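Local atomic coordinates of methyltransferase domain-containing protein (Serratia marcescens, PDB entry 7CLU), a protein that transfers a methyl group from S-adenosyl-L-methionine to a substrate oxygen in the pathway that makes the red pigment prodigiosin. Residues M184-A187 / G192-L195. Sequence-based numbering, arbitrary orientation.
Sequences MAIA and GIAL
Three apolar side-chain contacts join helix 181-189 to the start of strand 194-199 and the residue before it, and Ile-186 takes part in two of them. Its CG2 methyl lies 3.9 Å from CD2 of Leu-195 and 4.0 Å from CG2 of Ile-193, so this one beta branch bridges both buried residues of 192-195. The torsion explains the reach: CG2 of Ile-186 stands anti to its own backbone N, while the longer CG1 arm runs beside that N (chi1 -61°). A beta-branched residue suits the place because it offers two arms; the side chain also touches Phe-166 and Phe-172. Ile-193 answers with its own beta branch, CG2, set between backbone N and carbonyl carbon while CG1 runs anti to N (chi1 -177°), and the two isoleucines meet at a slant.

Leu-195 forks between the two helix residues. While CD2 meets Ile-186, CD1 closes on CB of Ala-187 at 3.5 Å, a snug methyl-to-methyl approach, and packs 3.7 Å from the backbone N of Ala-187. The small alanine lets the leucine tip come close to the helix backbone. Backbone bonds of Ala-194 pair the segment with the neighbouring strand 171-175 and Arg-170 just before it.

Strand 171-175, helix 181-189 and strand 194-199 form a beta-alpha-beta unit of the Rossmann-like methyltransferase domain, and Phe-172 touches Ile-186, Ile-193 and Leu-195 alike. The three side-chain contacts are all between methyl groups, so the packing depends on shape and exclusion of water rather than on directional bonds, seating the helix against the sheet.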
loop_
_atom_site.group_PDB
_atom_site.type_symbol
_atom_site.label_atom_id
_atom_site.label_comp_id
_atom_site.label_asym_id
_atom_site.label_seq_id
_atom_site.Cartn_x
_atom_site.Cartn_y
_atom_site.Cartn_z
ATOM N N MET A 184 20.844 25.841 10.368
ATOM C CA MET A 184 20.727 26.021 11.814
ATOM C C MET A 184 21.624 25.039 12.566
ATOM O O MET A 184 22.354 25.427 13.487
ATOM C CB MET A 184 19.266 25.873 12.252
ATOM C CG MET A 184 18.453 27.106 11.962
ATOM S SD MET A 184 16.703 27.001 12.369
ATOM C CE MET A 184 16.250 25.473 11.639
ATOM N N ALA A 185 21.598 23.757 12.179
ATOM C CA ALA A 185 22.430 22.774 12.863
ATOM C C ALA A 185 23.911 23.084 12.672
ATOM O O ALA A 185 24.719 22.892 13.593
ATOM C CB ALA A 185 22.102 21.365 12.376
ATOM N N ILE A 186 24.277 23.590 11.488
ATOM C CA ILE A 186 25.658 23.995 11.246
ATOM C C ILE A 186 26.037 25.138 12.176
ATOM O O ILE A 186 27.050 25.068 12.879
ATOM C CB ILE A 186 25.865 24.370 9.767
ATOM C CG1 ILE A 186 25.570 23.167 8.872
ATOM C CG2 ILE A 186 27.284 24.850 9.536
ATOM C CD1 ILE A 186 25.455 23.521 7.389
ATOM N N ALA A 187 25.204 26.189 12.224
ATOM C CA ALA A 187 25.441 27.320 13.126
ATOM C C ALA A 187 25.604 26.877 14.569
ATOM O O ALA A 187 26.393 27.467 15.324
ATOM C CB ALA A 187 24.286 28.322 13.059
ATOM N N GLY A 192 31.904 30.093 13.440
ATOM C CA GLY A 192 32.567 31.082 12.620
ATOM C C GLY A 192 32.255 31.064 11.140
ATOM O O GLY A 192 32.772 31.915 10.409
ATOM N N ILE A 193 31.425 30.134 10.664
ATOM C CA ILE A 193 31.189 29.993 9.233
ATOM C C ILE A 193 29.992 30.848 8.828
ATOM O O ILE A 193 28.979 30.896 9.537
ATOM C CB ILE A 193 30.993 28.513 8.846
ATOM C CG1 ILE A 193 30.834 28.382 7.325
ATOM C CG2 ILE A 193 29.799 27.897 9.592
ATOM C CD1 ILE A 193 30.521 26.981 6.846
ATOM N N ALA A 194 30.121 31.555 7.702
ATOM C CA ALA A 194 29.011 32.342 7.188
ATOM C C ALA A 194 27.962 31.422 6.559
ATOM O O ALA A 194 28.276 30.358 6.017
ATOM C CB ALA A 194 29.510 33.364 6.164
ATOM N N LEU A 195 26.704 31.831 6.646
ATOM C CA LEU A 195 25.609 30.923 6.337
ATOM C C LEU A 195 24.500 31.640 5.585
ATOM O O LEU A 195 24.136 32.772 5.914
ATOM C CB LEU A 195 25.029 30.294 7.612
ATOM C CG LEU A 195 25.925 29.341 8.405
ATOM C CD1 LEU A 195 25.235 28.965 9.716
ATOM C CD2 LEU A 195 26.223 28.094 7.585
#